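Local structure of thiosulfate sulfurtransferase YnjE (Escherichia coli, 2WLR) at residues S28-Y31 against P35-L38; W130-Q135 against Q239-A244; K159-S164 against A169-T174; R218-M223 against K229-L234; T328-F333 against A371-M376. The protein transfers sulfur from thiosulfate to cyanide, giving thiocyanate and sulfite, through a cysteine persulfide formed in one of its rhodanese domains. All blocks are in the same frame, centred on the assembly; numbering follows the deposited sequence.

Interaction 1: residues S28-Y31 against P35-L38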
# COMPACT_ATOMS: atom_id res chain seq x y z
N SER A 28 12.26 2.71 -0.66
CA SER A 28 11.29 2.23 -1.63
C SER A 28 10.61 3.33 -2.45
O SER A 28 10.19 3.11 -3.55
CB SER A 28 10.26 1.32 -0.98
OG SER A 28 9.43 2.03 -0.08
N ALA A 29 10.52 4.54 -1.89
CA ALA A 29 9.93 5.62 -2.63
C ALA A 29 10.62 5.80 -3.96
O ALA A 29 9.98 5.97 -4.98
CB ALA A 29 10.01 6.89 -1.84
N PHE A 30 11.94 5.71 -3.94
CA PHE A 30 12.73 5.93 -5.16
C PHE A 30 12.67 4.69 -6.05
O PHE A 30 12.55 4.80 -7.26
CB PHE A 30 14.15 6.37 -4.83
CG PHE A 30 14.21 7.59 -3.93
CD1 PHE A 30 13.52 8.73 -4.27
CD2 PHE A 30 14.88 7.54 -2.74
CE1 PHE A 30 13.52 9.84 -3.45
CE2 PHE A 30 14.92 8.66 -1.92
CZ PHE A 30 14.23 9.80 -2.27
N TYR A 31 12.76 3.53 -5.46
CA TYR A 31 12.55 2.28 -6.20
C TYR A 31 11.20 2.32 -6.93
O TYR A 31 11.11 1.92 -8.07
CB TYR A 31 12.60 1.10 -5.22
CG TYR A 31 12.32 -0.26 -5.81
CD1 TYR A 31 13.28 -1.00 -6.43
CD2 TYR A 31 11.06 -0.80 -5.72
CE1 TYR A 31 13.04 -2.24 -6.93
CE2 TYR A 31 10.80 -2.06 -6.24
CZ TYR A 31 11.78 -2.76 -6.83
OH TYR A 31 11.53 -4.02 -7.36
N PRO A 35 11.42 10.43 -8.38
CA PRO A 35 12.80 10.84 -8.67
C PRO A 35 13.51 11.43 -7.44
O PRO A 35 12.88 12.04 -6.58
CB PRO A 35 12.62 11.88 -9.78
CG PRO A 35 11.22 11.80 -10.23
CD PRO A 35 10.42 11.19 -9.12
N GLN A 36 14.82 11.30 -7.39
CA GLN A 36 15.60 11.86 -6.29
C GLN A 36 15.76 13.37 -6.42
O GLN A 36 16.10 14.03 -5.45
CB GLN A 36 16.95 11.15 -6.19
CG GLN A 36 16.79 9.64 -5.87
CD GLN A 36 18.09 8.93 -5.65
OE1 GLN A 36 18.56 8.19 -6.52
NE2 GLN A 36 18.67 9.12 -4.46
N THR A 37 15.59 13.89 -7.64
CA THR A 37 15.63 15.34 -7.93
C THR A 37 14.59 15.58 -9.01
O THR A 37 14.18 14.66 -9.72
CB THR A 37 16.98 15.77 -8.52
OG1 THR A 37 17.26 14.99 -9.69
CG2 THR A 37 18.11 15.58 -7.50
N LEU A 38 14.14 16.82 -9.16
CA LEU A 38 13.13 17.14 -10.17
C LEU A 38 13.57 16.72 -11.57
O LEU A 38 14.71 17.01 -11.97
CB LEU A 38 12.86 18.64 -10.15
CG LEU A 38 12.04 19.16 -9.01
CD1 LEU A 38 12.06 20.67 -8.99
CD2 LEU A 38 10.60 18.60 -9.03
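Gln36 OE1 accepts a hydrogen bond from Arg26 NH1, just ahead of helix 28-32, while the aliphatic part of the same side chain lies against Phe30 on that helix. Both segments belong to the first rhodanese domain of the protein, where the short helix gives way to a long loop that runs on to edge strand 49-50. The contact across the turn is a CH-pi one: Gln36 CG sits 3.9 Å from the centroid of the Phe30 ring, only 17° off its normal, and a little toward the rim on the side of CG and CD1. With its own CG anti to the carbonyl carbon (chi1 -54°), Phe30 sends the ring out from the helix toward the returning chain. The Gln36 side chain passes the ring at about a right angle, and its amide plane is turned 32° from the ring plane. No hydrogen bond joins the segments directly, so packing joins them, chiefly CG of Gln36 on the ring, with the polar end of Gln36 held by the arginine. Beside the glutamine contact, the carbonyl oxygen of Pro35 approaches the ring obliquely, 3.9 Å from Phe30 CE1.

Interaction 2: residues W130-Q135 against Q239-A244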
# COMPACT_ATOMS: atom_id res chain seq x y z
N TRP A 130 8.54 14.63 0.40
CA TRP A 130 7.73 15.17 -0.69
C TRP A 130 6.65 16.05 -0.10
O TRP A 130 6.42 17.16 -0.55
CB TRP A 130 7.10 14.04 -1.51
CG TRP A 130 6.19 14.48 -2.63
CD1 TRP A 130 6.57 14.77 -3.92
CD2 TRP A 130 4.77 14.69 -2.57
NE1 TRP A 130 5.48 15.13 -4.66
CE2 TRP A 130 4.36 15.10 -3.86
CE3 TRP A 130 3.80 14.60 -1.56
CZ2 TRP A 130 3.03 15.41 -4.15
CZ3 TRP A 130 2.50 14.89 -1.87
CH2 TRP A 130 2.12 15.29 -3.16
N LEU A 131 5.98 15.54 0.92
CA LEU A 131 4.88 16.25 1.52
C LEU A 131 5.39 17.49 2.23
O LEU A 131 4.75 18.53 2.18
CB LEU A 131 4.17 15.33 2.50
CG LEU A 131 2.90 15.83 3.15
CD1 LEU A 131 1.93 16.35 2.09
CD2 LEU A 131 2.31 14.68 3.96
N HIS A 132 6.52 17.39 2.90
CA HIS A 132 7.09 18.56 3.53
C HIS A 132 7.41 19.63 2.47
O HIS A 132 7.03 20.80 2.63
CB HIS A 132 8.31 18.18 4.35
CG HIS A 132 8.97 19.34 5.00
ND1 HIS A 132 8.36 20.09 5.99
CD2 HIS A 132 10.18 19.90 4.79
CE1 HIS A 132 9.18 21.06 6.36
NE2 HIS A 132 10.29 20.97 5.64
N ASP A 133 8.08 19.24 1.41
CA ASP A 133 8.41 20.19 0.33
C ASP A 133 7.14 20.82 -0.25
O ASP A 133 7.12 22.04 -0.48
CB ASP A 133 9.22 19.53 -0.80
CG ASP A 133 10.62 19.13 -0.38
OD1 ASP A 133 11.13 19.63 0.63
OD2 ASP A 133 11.22 18.28 -1.08
N LEU A 134 6.10 20.04 -0.49
CA LEU A 134 4.82 20.57 -0.96
C LEU A 134 4.31 21.64 -0.01
O LEU A 134 3.97 22.74 -0.43
CB LEU A 134 3.79 19.47 -1.08
CG LEU A 134 2.39 19.88 -1.54
CD1 LEU A 134 2.41 20.27 -2.98
CD2 LEU A 134 1.38 18.76 -1.27
N GLN A 135 4.28 21.33 1.28
CA GLN A 135 3.78 22.26 2.29
C GLN A 135 4.58 23.54 2.36
O GLN A 135 4.06 24.61 2.76
CB GLN A 135 3.81 21.61 3.67
CG GLN A 135 2.86 20.47 3.84
CD GLN A 135 3.05 19.70 5.16
OE1 GLN A 135 4.09 19.77 5.81
NE2 GLN A 135 2.04 18.94 5.53
N GLN A 239 4.34 6.98 11.04
CA GLN A 239 5.64 6.62 11.60
C GLN A 239 6.77 7.07 10.68
O GLN A 239 7.86 7.40 11.16
CB GLN A 239 5.72 5.13 11.88
CG GLN A 239 6.89 4.76 12.81
CD GLN A 239 6.86 5.53 14.11
OE1 GLN A 239 5.81 5.70 14.73
NE2 GLN A 239 8.03 6.01 14.55
N THR A 240 6.55 7.07 9.37
CA THR A 240 7.59 7.53 8.45
C THR A 240 7.89 9.04 8.62
O THR A 240 9.03 9.46 8.44
CB THR A 240 7.28 7.23 6.96
OG1 THR A 240 6.17 8.00 6.47
CG2 THR A 240 7.08 5.71 6.71
N TRP A 241 6.87 9.84 8.87
CA TRP A 241 7.05 11.26 9.18
C TRP A 241 7.82 11.44 10.48
O TRP A 241 8.77 12.24 10.53
CB TRP A 241 5.70 11.96 9.28
CG TRP A 241 5.83 13.47 9.40
CD1 TRP A 241 5.96 14.19 10.53
CD2 TRP A 241 5.81 14.40 8.32
NE1 TRP A 241 6.05 15.51 10.25
CE2 TRP A 241 5.93 15.69 8.89
CE3 TRP A 241 5.68 14.29 6.94
CZ2 TRP A 241 5.98 16.83 8.11
CZ3 TRP A 241 5.71 15.41 6.19
CH2 TRP A 241 5.84 16.68 6.77
N SER A 242 7.42 10.70 11.49
CA SER A 242 8.06 10.75 12.81
C SER A 242 9.55 10.38 12.69
O SER A 242 10.44 11.12 13.18
CB SER A 242 7.34 9.80 13.77
OG SER A 242 7.88 9.88 15.09
N ASP A 243 9.82 9.27 12.01
CA ASP A 243 11.18 8.80 11.83
C ASP A 243 12.04 9.73 10.96
O ASP A 243 13.27 9.74 11.09
CB ASP A 243 11.18 7.38 11.28
CG ASP A 243 10.68 6.35 12.32
OD1 ASP A 243 10.34 6.74 13.45
OD2 ASP A 243 10.64 5.15 12.01
N ALA A 244 11.42 10.52 10.08
CA ALA A 244 12.15 11.50 9.26
C ALA A 244 12.58 12.73 10.04
O ALA A 244 13.36 13.52 9.53
CB ALA A 244 11.31 11.90 8.03
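The benzo end of the Trp241 indole points at helix 130-135 and is met by three residues there. Leu131 comes in at the ring edge, near the plane, with its CB 4.0 Å from Trp241 CZ3. His132 CB and Gln135 OE1 approach more obliquely: each lies close to CH2 of Trp241, at 3.8 Å for the histidine carbon and 3.7 Å for the amide oxygen. The Gln135 amide plane stands 61° from that of the indole. Because Trp241 CG is anti to the backbone N (chi1 -171°), the ring spans the distance between the helices, whose segment axes pass 12.1 Å apart at 77°. Trp241 NE1 is bonded to Pro247 O, which helps to fix the rotation of the ring, and Trp238 meets the indole as well. Cutting Trp241 back to an alanine is likely to open a gap beside Leu131, His132 and Gln135 and to leave Pro247 O without its N-H donor. The contact is plain packing away from the active site: helix 128-135, which follows edge strand 125-126 of the second rhodanese domain's parallel sheet, packs against helix 238-243, which follows strand 231-234 of the same sheet.

Interaction 3: residues K159-S164 against A169-T174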
# COMPACT_ATOMS: atom_id res chain seq x y z
N LYS A 159 -6.94 11.54 19.14
CA LYS A 159 -6.17 11.13 20.31
C LYS A 159 -4.72 11.52 20.08
O LYS A 159 -4.30 12.63 20.41
CB LYS A 159 -6.36 9.63 20.58
CG LYS A 159 -7.74 9.29 21.24
CD LYS A 159 -8.03 7.79 21.21
CE LYS A 159 -8.51 7.29 19.80
NZ LYS A 159 -9.84 7.85 19.29
N LEU A 160 -3.95 10.65 19.43
CA LEU A 160 -2.54 10.93 19.17
C LEU A 160 -2.33 12.21 18.35
O LEU A 160 -1.37 12.93 18.57
CB LEU A 160 -1.91 9.73 18.49
CG LEU A 160 -1.71 8.54 19.43
CD1 LEU A 160 -1.33 7.31 18.59
CD2 LEU A 160 -0.68 8.88 20.52
N TYR A 161 -3.24 12.47 17.42
CA TYR A 161 -3.22 13.70 16.63
C TYR A 161 -3.10 14.95 17.50
O TYR A 161 -2.40 15.87 17.14
CB TYR A 161 -4.49 13.80 15.78
CG TYR A 161 -4.69 15.10 15.00
CD1 TYR A 161 -5.19 16.26 15.63
CD2 TYR A 161 -4.42 15.19 13.64
CE1 TYR A 161 -5.40 17.42 14.92
CE2 TYR A 161 -4.63 16.36 12.93
CZ TYR A 161 -5.12 17.50 13.58
OH TYR A 161 -5.32 18.65 12.85
N LEU A 162 -3.77 14.96 18.64
CA LEU A 162 -3.67 16.16 19.50
C LEU A 162 -2.25 16.40 20.02
O LEU A 162 -1.87 17.55 20.28
CB LEU A 162 -4.63 16.06 20.68
CG LEU A 162 -6.11 15.94 20.37
CD1 LEU A 162 -6.93 15.74 21.66
CD2 LEU A 162 -6.59 17.14 19.61
N ILE A 163 -1.49 15.34 20.22
CA ILE A 163 -0.13 15.43 20.73
C ILE A 163 0.84 15.84 19.61
O ILE A 163 1.67 16.71 19.79
CB ILE A 163 0.31 14.10 21.36
CG1 ILE A 163 -0.65 13.67 22.49
CG2 ILE A 163 1.76 14.19 21.86
CD1 ILE A 163 -0.70 14.64 23.65
N SER A 164 0.75 15.16 18.47
CA SER A 164 1.59 15.46 17.31
C SER A 164 0.87 15.02 16.03
O SER A 164 0.28 13.96 15.98
CB SER A 164 2.92 14.70 17.39
OG SER A 164 3.86 15.29 16.54
N ALA A 169 -2.26 19.41 8.71
CA ALA A 169 -3.18 18.27 8.55
C ALA A 169 -4.48 18.47 9.31
O ALA A 169 -4.48 18.91 10.47
CB ALA A 169 -2.51 16.98 9.00
N ASP A 170 -5.57 18.13 8.64
CA ASP A 170 -6.91 18.02 9.22
C ASP A 170 -7.00 16.62 9.85
O ASP A 170 -6.03 15.85 9.81
CB ASP A 170 -7.93 18.26 8.09
CG ASP A 170 -9.37 18.33 8.54
OD1 ASP A 170 -9.66 18.58 9.72
OD2 ASP A 170 -10.23 18.16 7.64
N TYR A 171 -8.13 16.31 10.48
CA TYR A 171 -8.38 14.99 11.07
C TYR A 171 -9.75 14.50 10.67
O TYR A 171 -10.74 15.26 10.69
CB TYR A 171 -8.32 15.08 12.60
CG TYR A 171 -8.57 13.76 13.29
CD1 TYR A 171 -7.52 12.89 13.57
CD2 TYR A 171 -9.87 13.38 13.68
CE1 TYR A 171 -7.75 11.68 14.18
CE2 TYR A 171 -10.09 12.16 14.32
CZ TYR A 171 -9.02 11.32 14.58
OH TYR A 171 -9.16 10.11 15.22
N ILE A 172 -9.82 13.24 10.24
CA ILE A 172 -11.11 12.61 9.96
C ILE A 172 -11.22 11.38 10.88
O ILE A 172 -10.34 10.52 10.92
CB ILE A 172 -11.28 12.19 8.49
CG1 ILE A 172 -11.49 13.40 7.60
CG2 ILE A 172 -12.50 11.23 8.32
CD1 ILE A 172 -11.48 13.06 6.13
N ASP A 173 -12.33 11.31 11.61
CA ASP A 173 -12.73 10.14 12.38
C ASP A 173 -13.33 9.16 11.36
O ASP A 173 -14.23 9.53 10.59
CB ASP A 173 -13.78 10.63 13.39
CG ASP A 173 -14.32 9.56 14.31
OD1 ASP A 173 -14.24 8.34 14.06
OD2 ASP A 173 -14.95 10.01 15.30
N THR A 174 -12.87 7.91 11.35
CA THR A 174 -13.42 6.92 10.43
C THR A 174 -14.93 6.72 10.60
O THR A 174 -15.63 6.34 9.67
CB THR A 174 -12.70 5.56 10.56
OG1 THR A 174 -12.69 5.13 11.92
CG2 THR A 174 -11.25 5.66 10.06
O HOH W 1 -7.21 9.56 16.97
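Tyr161 and Tyr171 both carry CG anti to the backbone N (both chi1 near 180°), which brings the two rings together between helix turn and strand, where they run past each other in opposite directions. Tyr171 turns an edge to the face of Tyr161 in a T-shaped stack, centroids 5.4 Å apart and planes at 64°. Its CB lies over that same ring as a CH-pi contact, 4.0 Å from the centroid. Past the stack, the phenol of Tyr161 donates a short hydrogen bond to the backbone, OH to Ala169 O, at 2.5 Å; the donor sits 24° off the carbonyl plane, and the oxygen lies at the edge of the ring. The segments form the middle and end of a beta-alpha-beta unit in which the weakly bonded helical turn 160-163 links strand 148-154 to its parallel neighbour, edge strand 170-173. A phenylalanine at Tyr161 would probably keep the stack but leave Ala169 O without the phenol that holds it. His165 stacks on Tyr161 as well, so this ring is packed by aromatic groups from its own loop and from the strand. Tyr171 OH donates to Gly156 O and accepts from a water whose oxygen is 2.7 Å from Tyr171 OH; the same water accepts from Lys159 N at 2.9 Å.

Interaction 4: residues R218-M223 against K229-L234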
# COMPACT_ATOMS: atom_id res chain seq x y z
N ARG A 218 -9.02 3.22 4.08
CA ARG A 218 -10.47 3.08 4.12
C ARG A 218 -11.14 4.36 3.71
O ARG A 218 -12.04 4.35 2.86
CB ARG A 218 -10.89 2.63 5.53
CG ARG A 218 -12.40 2.60 5.75
CD ARG A 218 -13.12 1.62 4.87
NE ARG A 218 -14.45 1.33 5.42
CZ ARG A 218 -15.39 0.61 4.82
NH1 ARG A 218 -15.23 0.13 3.60
NH2 ARG A 218 -16.56 0.41 5.46
N VAL A 219 -10.70 5.46 4.32
CA VAL A 219 -11.25 6.77 3.97
C VAL A 219 -10.95 7.06 2.50
O VAL A 219 -11.80 7.53 1.76
CB VAL A 219 -10.70 7.87 4.87
CG1 VAL A 219 -11.21 9.25 4.46
CG2 VAL A 219 -11.07 7.60 6.32
N ALA A 220 -9.73 6.77 2.06
CA ALA A 220 -9.35 7.05 0.70
C ALA A 220 -10.20 6.35 -0.31
O ALA A 220 -10.60 6.95 -1.31
CB ALA A 220 -7.85 6.69 0.48
N GLN A 221 -10.41 5.05 -0.15
CA GLN A 221 -11.15 4.29 -1.13
C GLN A 221 -12.59 4.81 -1.22
O GLN A 221 -13.17 4.89 -2.31
CB GLN A 221 -11.09 2.79 -0.82
CG GLN A 221 -11.77 1.86 -1.85
CD GLN A 221 -13.27 1.70 -1.66
OE1 GLN A 221 -13.80 2.08 -0.65
NE2 GLN A 221 -13.96 1.17 -2.67
N ILE A 222 -13.17 5.17 -0.07
CA ILE A 222 -14.54 5.70 -0.05
C ILE A 222 -14.60 7.06 -0.76
O ILE A 222 -15.51 7.34 -1.53
CB ILE A 222 -15.08 5.75 1.38
CG1 ILE A 222 -15.41 4.32 1.84
CG2 ILE A 222 -16.38 6.60 1.45
CD1 ILE A 222 -15.57 4.17 3.33
N MSE A 223 -13.56 7.87 -0.59
CA MSE A 223 -13.49 9.14 -1.34
C MSE A 223 -13.38 8.93 -2.83
O MSE A 223 -13.98 9.69 -3.62
CB MSE A 223 -12.33 9.99 -0.86
CG MSE A 223 -12.56 10.56 0.51
SE MSE A 223 -11.17 11.82 0.98
CE MSE A 223 -11.95 12.35 2.73
N LYS A 229 -11.03 12.91 -7.39
CA LYS A 229 -10.25 12.39 -8.49
C LYS A 229 -8.85 11.96 -8.05
O LYS A 229 -8.37 10.90 -8.46
CB LYS A 229 -10.16 13.42 -9.61
CG LYS A 229 -11.49 13.75 -10.26
CD LYS A 229 -11.38 14.76 -11.42
CE LYS A 229 -12.56 14.62 -12.39
NZ LYS A 229 -12.56 13.31 -13.13
N ASP A 230 -8.21 12.78 -7.23
CA ASP A 230 -6.81 12.62 -6.87
C ASP A 230 -6.71 12.39 -5.36
O ASP A 230 -6.77 13.33 -4.58
CB ASP A 230 -6.02 13.83 -7.36
CG ASP A 230 -4.52 13.74 -7.08
OD1 ASP A 230 -4.06 12.66 -6.64
OD2 ASP A 230 -3.83 14.76 -7.33
N VAL A 231 -6.62 11.12 -4.97
CA VAL A 231 -6.49 10.69 -3.60
C VAL A 231 -5.19 9.89 -3.49
O VAL A 231 -4.94 8.96 -4.28
CB VAL A 231 -7.67 9.83 -3.12
CG1 VAL A 231 -7.49 9.43 -1.67
CG2 VAL A 231 -9.01 10.57 -3.28
N ARG A 232 -4.41 10.23 -2.49
CA ARG A 232 -3.09 9.67 -2.26
C ARG A 232 -2.93 9.28 -0.80
O ARG A 232 -3.68 9.75 0.07
CB ARG A 232 -2.02 10.68 -2.63
CG ARG A 232 -2.23 11.24 -4.00
CD ARG A 232 -1.06 12.03 -4.47
NE ARG A 232 -1.38 12.83 -5.63
CZ ARG A 232 -0.46 13.47 -6.34
NH1 ARG A 232 0.83 13.32 -6.08
NH2 ARG A 232 -0.86 14.25 -7.33
N LEU A 233 -1.96 8.41 -0.55
CA LEU A 233 -1.63 7.97 0.81
C LEU A 233 -0.20 8.30 1.08
O LEU A 233 0.65 8.19 0.21
CB LEU A 233 -1.71 6.45 0.95
CG LEU A 233 -3.07 5.80 0.84
CD1 LEU A 233 -2.92 4.26 0.99
CD2 LEU A 233 -4.06 6.37 1.86
N LEU A 234 0.09 8.62 2.33
CA LEU A 234 1.47 8.59 2.79
C LEU A 234 1.91 7.16 3.06
O LEU A 234 1.42 6.51 3.95
CB LEU A 234 1.66 9.43 4.06
CG LEU A 234 3.03 9.43 4.73
CD1 LEU A 234 4.14 9.92 3.77
CD2 LEU A 234 3.03 10.30 5.99
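Helix 218-223 runs nearly antiparallel to strand 231-234, the two segment axes at 170° and 8.6 Å apart, so that Ala220 and Val231 face each other. The small alanine lets the backbones come close: its CB touches Val231 CG1 at 3.5 Å, and Leu233 CD2, two residues along the strand, reaches the same methyl at 4.0 Å. Val231 divides its branches between helix residues about one turn apart. CG1, anti to the backbone N (chi1 -179°), goes to Ala220, while CG2 reaches CB of Met223, a selenomethionine, at 4.1 Å. The rest of the Met223 chain leads off extended, away from the strand. Arg232 leaves the strand on the side away from the helix, and its guanidinium grips Asp230 side-on in a salt bridge with two nitrogens. NE bonds OD1 at 2.9 Å and NH2 bonds OD2 at 3.0 Å, each oxygen using its syn lone pair and each lying close to the guanidinium plane. OD2 has Thr205 OG1 as a further partner, and Arg232 NH1 is bonded to Ala142 O. Helix 213-226 here packs on its following strand as the crossover of a beta-alpha-beta unit: Ala220 and Met223 also touch strand 205-209, the next one in the sheet, while Ala220 meets Met376 of helix 369-380 from the third rhodanese domain.

Interaction 5: residues T328-F333 against A371-M376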
# COMPACT_ATOMS: atom_id res chain seq x y z
N THR A 328 -5.81 -6.99 12.86
CA THR A 328 -5.45 -5.58 12.91
C THR A 328 -4.03 -5.28 12.36
O THR A 328 -3.53 -4.17 12.55
CB THR A 328 -5.57 -5.02 14.34
OG1 THR A 328 -4.90 -5.89 15.25
CG2 THR A 328 -7.03 -4.88 14.74
N HIS A 329 -3.43 -6.24 11.67
CA HIS A 329 -2.07 -6.09 11.12
C HIS A 329 -2.01 -6.52 9.67
O HIS A 329 -2.85 -7.28 9.19
CB HIS A 329 -1.07 -6.89 11.96
CG HIS A 329 -0.84 -6.31 13.32
ND1 HIS A 329 -1.65 -6.62 14.40
CD2 HIS A 329 0.07 -5.43 13.78
CE1 HIS A 329 -1.22 -5.96 15.46
NE2 HIS A 329 -0.18 -5.23 15.11
N MSE A 330 -0.99 -6.01 8.99
CA MSE A 330 -0.85 -6.18 7.54
C MSE A 330 0.60 -6.44 7.14
O MSE A 330 1.07 -5.99 6.09
CB MSE A 330 -1.45 -4.95 6.80
CG MSE A 330 -3.01 -4.88 6.78
SE MSE A 330 -3.65 -6.30 5.72
CE MSE A 330 -3.54 -5.34 4.08
N GLU A 331 1.29 -7.27 7.92
CA GLU A 331 2.71 -7.50 7.67
C GLU A 331 3.09 -8.03 6.29
O GLU A 331 4.18 -7.71 5.79
CB GLU A 331 3.32 -8.47 8.72
CG GLU A 331 3.30 -7.99 10.14
CD GLU A 331 2.10 -8.51 10.90
OE1 GLU A 331 1.03 -8.75 10.28
OE2 GLU A 331 2.22 -8.66 12.15
N ASP A 332 2.21 -8.81 5.66
CA ASP A 332 2.52 -9.40 4.36
C ASP A 332 2.62 -8.37 3.28
O ASP A 332 3.06 -8.68 2.20
CB ASP A 332 1.48 -10.46 3.95
CG ASP A 332 1.39 -11.62 4.92
OD1 ASP A 332 2.42 -11.92 5.55
OD2 ASP A 332 0.30 -12.25 5.05
N PHE A 333 2.16 -7.16 3.55
CA PHE A 333 2.21 -6.10 2.56
C PHE A 333 3.25 -5.03 2.85
O PHE A 333 3.35 -4.07 2.05
CB PHE A 333 0.82 -5.50 2.45
CG PHE A 333 -0.14 -6.41 1.77
CD1 PHE A 333 -0.23 -6.42 0.38
CD2 PHE A 333 -0.94 -7.25 2.50
CE1 PHE A 333 -1.10 -7.30 -0.26
CE2 PHE A 333 -1.83 -8.12 1.84
CZ PHE A 333 -1.89 -8.12 0.48
N ALA A 371 -8.93 -4.56 3.24
CA ALA A 371 -9.25 -4.59 1.83
C ALA A 371 -9.00 -3.25 1.16
O ALA A 371 -8.63 -3.19 -0.02
CB ALA A 371 -10.71 -5.01 1.64
N SER A 372 -9.21 -2.16 1.91
CA SER A 372 -8.97 -0.85 1.33
C SER A 372 -7.51 -0.57 1.13
O SER A 372 -7.14 0.07 0.14
CB SER A 372 -9.58 0.22 2.21
OG SER A 372 -10.98 0.01 2.37
N GLU A 373 -6.69 -0.99 2.07
CA GLU A 373 -5.25 -0.86 1.90
C GLU A 373 -4.79 -1.63 0.66
O GLU A 373 -4.00 -1.08 -0.16
CB GLU A 373 -4.53 -1.33 3.18
CG GLU A 373 -3.02 -1.22 3.09
CD GLU A 373 -2.30 -1.44 4.41
OE1 GLU A 373 -2.96 -1.69 5.45
OE2 GLU A 373 -1.06 -1.36 4.39
N THR A 374 -5.22 -2.87 0.48
CA THR A 374 -4.82 -3.62 -0.70
C THR A 374 -5.39 -3.02 -1.97
O THR A 374 -4.70 -3.04 -3.00
CB THR A 374 -5.19 -5.12 -0.65
OG1 THR A 374 -6.55 -5.30 -0.32
CG2 THR A 374 -4.33 -5.81 0.41
N PHE A 375 -6.62 -2.50 -1.91
CA PHE A 375 -7.16 -1.77 -3.05
C PHE A 375 -6.24 -0.63 -3.45
O PHE A 375 -5.93 -0.44 -4.64
CB PHE A 375 -8.53 -1.20 -2.74
CG PHE A 375 -9.06 -0.27 -3.78
CD1 PHE A 375 -8.77 1.07 -3.71
CD2 PHE A 375 -9.87 -0.72 -4.80
CE1 PHE A 375 -9.26 1.95 -4.66
CE2 PHE A 375 -10.35 0.17 -5.75
CZ PHE A 375 -10.04 1.51 -5.66
N MSE A 376 -5.82 0.18 -2.48
CA MSE A 376 -4.94 1.31 -2.81
C MSE A 376 -3.61 0.87 -3.40
O MSE A 376 -3.12 1.50 -4.32
CB MSE A 376 -4.75 2.24 -1.61
CG MSE A 376 -6.01 2.91 -1.10
SE MSE A 376 -6.82 4.12 -2.40
CE MSE A 376 -5.54 5.61 -2.22
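Phe333 turns a face to Thr374, whose CG2 methyl sits over the ring, 3.7 Å from its centroid and 24° off the normal, in a CH-pi contact displaced toward the CZ end. The approach is close, with Thr374 CG2 only 3.4 Å from Phe333 CZ. The threonine hydroxyl, lying between the backbone N and the carbonyl carbon (chi1 51°), donates from OG1 to Ala371 O at 3.0 Å, a bond that helps to fix chi1 and so the methyl. Met330, a selenomethionine, comes in crosswise to Thr374: its chain bends at chi2 and chi3, and the terminal CE meets CG2 of the threonine at 3.8 Å. The same chain runs past Glu373 in the opposite direction, its CG 3.5 Å from Glu373 OE1. Helix 369-380 follows the active-site loop of the third rhodanese domain, where Cys365, the persulfide-forming cysteine, is present as the sulfinic acid; OD1 of that modified group accepts from Ala371 N. The side chain of Met330 lies about 4 Å from that of Arg370, which by similarity binds substrate. The buried carboxylate of Glu373 turns OE1 to methionine carbons and has His334 NE2 as hydrogen-bond partner at OE2, with a weak second one at Tyr377 OH; across these segments the loop is thus held by packing alone, and Glu373's charge is probably eased by His334.

Interactions 2, 3 and 4 all belong to the second rhodanese domain, with 3 and 4 nested inside the chain loop that 2 closes. Interaction 4 is the hub: Ile172 CD1 of interaction 3 lies 3.5 Å from Met223 CE, and Trp130 CZ2 of interaction 2 lies 3.6 Å from Arg232 NH1. Its helix also joins the third domain, Gln221 CG lying 3.6 Å from Phe375 CD1 of interaction 5. The side chain of Leu233 is about 12 Å from that of Arg370, the probable substrate-binding residue beside interaction 5. Interaction 1, in the first domain, stays apart, with nearest atoms about 7 Å from interaction 2 and 9 Å from interaction 5.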